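PDB 6M40: NS3-like protein from Alongshan virus, which probably hydrolyses ATP and other ribonucleoside triphosphates to drive RNA unwinding, this chain being its RNA helicase domain. Local coordinates for residues 113-119 against 145-151. Numbering follows the deposited sequence.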
ATOM      1  N   TYR A 113      17.477  -8.551  -3.360  1.00 60.49           N
ATOM      2  CA  TYR A 113      16.372  -7.601  -3.365  1.00 60.06           C
ATOM      3  C   TYR A 113      16.360  -6.852  -2.035  1.00 56.35           C
ATOM      4  O   TYR A 113      16.841  -7.359  -1.020  1.00 56.78           O
ATOM      5  CB  TYR A 113      15.042  -8.340  -3.656  1.00 55.73           C
ATOM      6  CG  TYR A 113      15.120  -9.206  -4.921  1.00 58.31           C
ATOM      7  CD1 TYR A 113      15.680 -10.485  -4.884  1.00 59.64           C
ATOM      8  CD2 TYR A 113      14.658  -8.738  -6.154  1.00 53.48           C
ATOM      9  CE1 TYR A 113      15.773 -11.274  -6.028  1.00 56.29           C
ATOM     10  CE2 TYR A 113      14.749  -9.530  -7.313  1.00 58.20           C
ATOM     11  CZ  TYR A 113      15.305 -10.793  -7.233  1.00 62.34           C
ATOM     12  OH  TYR A 113      15.399 -11.585  -8.356  1.00 61.36           O
ATOM     13  N   VAL A 114      15.887  -5.606  -2.066  1.00 49.70           N
ATOM     14  CA  VAL A 114      15.626  -4.816  -0.862  1.00 56.12           C
ATOM     15  C   VAL A 114      14.231  -4.229  -1.021  1.00 52.20           C
ATOM     16  O   VAL A 114      13.999  -3.423  -1.930  1.00 50.20           O
ATOM     17  CB  VAL A 114      16.656  -3.685  -0.650  1.00 58.88           C
ATOM     18  CG1 VAL A 114      16.139  -2.694   0.377  1.00 54.20           C
ATOM     19  CG2 VAL A 114      18.013  -4.238  -0.213  1.00 59.80           C
ATOM     20  N   LEU A 115      13.311  -4.618  -0.148  1.00 51.06           N
ATOM     21  CA  LEU A 115      11.924  -4.192  -0.241  1.00 53.82           C
ATOM     22  C   LEU A 115      11.562  -3.324   0.952  1.00 58.58           C
ATOM     23  O   LEU A 115      11.834  -3.686   2.098  1.00 63.76           O
ATOM     24  CB  LEU A 115      10.989  -5.397  -0.303  1.00 61.26           C
ATOM     25  CG  LEU A 115      10.865  -6.156  -1.625  1.00 56.87           C
ATOM     26  CD1 LEU A 115      12.172  -6.759  -2.081  1.00 56.66           C
ATOM     27  CD2 LEU A 115       9.807  -7.229  -1.432  1.00 56.69           C
ATOM     28  N   ASP A 116      10.944  -2.185   0.674  1.00 60.74           N
ATOM     29  CA  ASP A 116      10.577  -1.205   1.682  1.00 64.24           C
ATOM     30  C   ASP A 116       9.064  -1.093   1.738  1.00 62.37           C
ATOM     31  O   ASP A 116       8.393  -1.086   0.702  1.00 61.24           O
ATOM     32  CB  ASP A 116      11.200   0.165   1.368  1.00 69.59           C
ATOM     33  CG  ASP A 116      10.889   1.219   2.414  1.00 70.91           C
ATOM     34  OD1 ASP A 116      10.517   0.865   3.544  1.00 71.77           O
ATOM     35  OD2 ASP A 116      11.013   2.418   2.088  1.00 73.66           O
ATOM     36  N   GLU A 117       8.530  -1.012   2.954  1.00 67.34           N
ATOM     37  CA  GLU A 117       7.085  -0.924   3.165  1.00 69.83           C
ATOM     38  C   GLU A 117       6.388  -2.211   2.734  1.00 68.44           C
ATOM     39  O   GLU A 117       5.335  -2.187   2.089  1.00 70.85           O
ATOM     40  CB  GLU A 117       6.495   0.275   2.428  1.00 72.58           C
ATOM     41  CG  GLU A 117       7.085   1.615   2.824  1.00 80.10           C
ATOM     42  CD  GLU A 117       6.565   2.111   4.158  1.00 90.96           C
ATOM     43  OE1 GLU A 117       5.339   2.288   4.291  1.00 97.76           O
ATOM     44  OE2 GLU A 117       7.380   2.320   5.076  1.00 83.23           O
ATOM     45  N   THR A 118       6.985  -3.350   3.076  1.00 68.39           N
ATOM     46  CA  THR A 118       6.399  -4.634   2.713  1.00 68.76           C
ATOM     47  C   THR A 118       4.984  -4.799   3.256  1.00 70.89           C
ATOM     48  O   THR A 118       4.280  -5.731   2.844  1.00 71.15           O
ATOM     49  CB  THR A 118       7.283  -5.769   3.222  1.00 68.81           C
ATOM     50  OG1 THR A 118       8.592  -5.266   3.507  1.00 71.58           O
ATOM     51  CG2 THR A 118       7.396  -6.856   2.176  1.00 82.11           C
ATOM     52  N   HIS A 119       4.554  -3.904   4.148  1.00 72.52           N
ATOM     53  CA  HIS A 119       3.287  -3.995   4.860  1.00 70.62           C
ATOM     54  C   HIS A 119       2.140  -3.305   4.124  1.00 66.72           C
ATOM     55  O   HIS A 119       1.094  -3.034   4.735  1.00 66.33           O
ATOM     56  CB  HIS A 119       3.437  -3.372   6.248  1.00 76.87           C
ATOM     57  CG  HIS A 119       3.949  -1.963   6.208  1.00 76.69           C
ATOM     58  ND1 HIS A 119       5.178  -1.604   6.713  1.00 73.98           N
ATOM     59  CD2 HIS A 119       3.415  -0.835   5.681  1.00 77.20           C
ATOM     60  CE1 HIS A 119       5.367  -0.311   6.524  1.00 80.52           C
ATOM     61  NE2 HIS A 119       4.313   0.177   5.897  1.00 80.18           N
ATOM     62  N   CYS A 145      17.546 -11.313   0.584  1.00 62.48           N
ATOM     63  CA  CYS A 145      16.532 -10.266   0.588  1.00 59.89           C
ATOM     64  C   CYS A 145      16.586  -9.529   1.920  1.00 63.51           C
ATOM     65  O   CYS A 145      16.934 -10.105   2.952  1.00 61.26           O
ATOM     66  CB  CYS A 145      15.124 -10.846   0.355  1.00 57.65           C
ATOM     67  SG  CYS A 145      13.749  -9.667   0.470  1.00 48.54           S
ATOM     68  N   ILE A 146      16.228  -8.251   1.892  1.00 61.52           N
ATOM     69  CA  ILE A 146      16.084  -7.455   3.099  1.00 63.49           C
ATOM     70  C   ILE A 146      14.688  -6.845   3.077  1.00 62.20           C
ATOM     71  O   ILE A 146      14.405  -5.952   2.267  1.00 60.30           O
ATOM     72  CB  ILE A 146      17.161  -6.372   3.218  1.00 67.54           C
ATOM     73  CG1 ILE A 146      18.533  -7.029   3.398  1.00 66.75           C
ATOM     74  CG2 ILE A 146      16.863  -5.451   4.396  1.00 68.82           C
ATOM     75  CD1 ILE A 146      19.674  -6.062   3.503  1.00 76.80           C
ATOM     76  N   GLU A 147      13.826  -7.322   3.964  1.00 65.07           N
ATOM     77  CA  GLU A 147      12.505  -6.754   4.167  1.00 67.99           C
ATOM     78  C   GLU A 147      12.548  -5.719   5.281  1.00 69.69           C
ATOM     79  O   GLU A 147      13.192  -5.928   6.314  1.00 70.93           O
ATOM     80  CB  GLU A 147      11.502  -7.841   4.549  1.00 75.24           C
ATOM     81  CG  GLU A 147      10.793  -8.514   3.413  1.00 76.05           C
ATOM     82  CD  GLU A 147       9.687  -9.409   3.911  1.00 81.85           C
ATOM     83  OE1 GLU A 147       9.129  -9.126   4.992  1.00 89.00           O
ATOM     84  OE2 GLU A 147       9.384 -10.403   3.232  1.00 90.55           O
HETATM   85  N   MSE A 148      11.839  -4.615   5.082  1.00 67.28           N
HETATM   86  CA  MSE A 148      11.740  -3.595   6.116  1.00 70.72           C
HETATM   87  C   MSE A 148      10.334  -3.013   6.141  1.00 71.73           C
HETATM   88  O   MSE A 148       9.805  -2.568   5.134  1.00 67.85           O
HETATM   89  CB  MSE A 148      12.784  -2.488   5.922  1.00 67.26           C
HETATM   90  CG  MSE A 148      13.178  -2.220   4.474  1.00 70.20           C
HETATM   91 SE   MSE A 148      14.607  -0.877   4.385  1.00100.38          SE
HETATM   92  CE  MSE A 148      13.528   0.723   4.750  1.00 86.03           C
ATOM     93  N   THR A 149       9.737  -3.044   7.331  1.00 72.29           N
ATOM     94  CA  THR A 149       8.345  -2.673   7.522  1.00 71.50           C
ATOM     95  C   THR A 149       8.170  -2.034   8.891  1.00 72.23           C
ATOM     96  O   THR A 149       9.027  -2.147   9.770  1.00 74.33           O
ATOM     97  CB  THR A 149       7.412  -3.887   7.446  1.00 74.10           C
ATOM     98  OG1 THR A 149       7.889  -4.879   8.363  1.00 71.70           O
ATOM     99  CG2 THR A 149       7.354  -4.444   6.057  1.00 79.86           C
ATOM    100  N   ALA A 150       7.012  -1.404   9.080  1.00 71.91           N
ATOM    101  CA  ALA A 150       6.588  -0.901  10.381  1.00 77.82           C
ATOM    102  C   ALA A 150       5.598  -1.842  11.066  1.00 78.98           C
ATOM    103  O   ALA A 150       4.713  -1.385  11.796  1.00 80.82           O
ATOM    104  CB  ALA A 150       5.981   0.493  10.231  1.00 82.15           C
ATOM    105  N   THR A 151       5.732  -3.148  10.845  1.00 81.39           N
ATOM    106  CA  THR A 151       4.841  -4.144  11.441  1.00 79.15           C
ATOM    107  C   THR A 151       5.539  -5.494  11.546  1.00 75.79           C
ATOM    108  O   THR A 151       4.901  -6.523  11.756  1.00 67.78           O
ATOM    109  CB  THR A 151       3.553  -4.327  10.626  1.00 70.17           C
ATOM    110  OG1 THR A 151       3.891  -4.740   9.297  1.00 74.06           O
ATOM    111  CG2 THR A 151       2.746  -3.038  10.575  1.00 71.59           C
TER
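Leu-115 sits at the middle of the parallel pairing between strands 113-116 and 145-149: its N donates to Ile-146 O at 3.0 Å and its O accepts from Met-148 N. The strand axes run 4.8 Å apart and only 7° from parallel. Ile-146 N reaches Tyr-113 O at the near end, and just past the last strand pair Glu-117 N is the main donor to Met-148 O (3.0 Å), with Thr-118 OG1 a weak second one.

On one face, Val-114 CG2 lies alongside Ile-146 CB (4.1 Å), both side chains pointing the same way under helix 31-42. Farther along, the selenomethionine Met-148 bends at chi3 (-76°), which brings its CE methyl over to the carboxylate of Asp-116, whose OD1 is salt-bridged to Lys-31. On the opposite face Leu-115 CD1 meets Cys-145 SG at 4.2 Å, and Glu-147 OE2 is bonded to His-133 of the connecting helix 123-136. Thr-118, from the turn beyond the strand, lays CG2 across the Glu-147 chain at about a right angle.

Beyond the strands, the His-119 ring presents its ND1 edge to the backbone of Ala-150, with ND1 3.0 Å from Ala-150 N, while NE2 makes a weak bond to Glu-117 OE1 (2.8 Å).

Adjacent strands joined through helix 123-136 make a beta-alpha-beta crossover of the P-loop NTPase core. Residues 116-119, Asp-Glu-Thr-His, are the DExH box of helicase motif II (Walker B); 149-151 form the TAT of motif III. P-loop Lys-31 has only a long, weak ion pair with Glu-117. The pairing sets motif II directly beside motif III, and His-119 and Ala-150 both touch helix 290-297, consistent with motif III linking ATP hydrolysis to unwinding in superfamily 2 helicases.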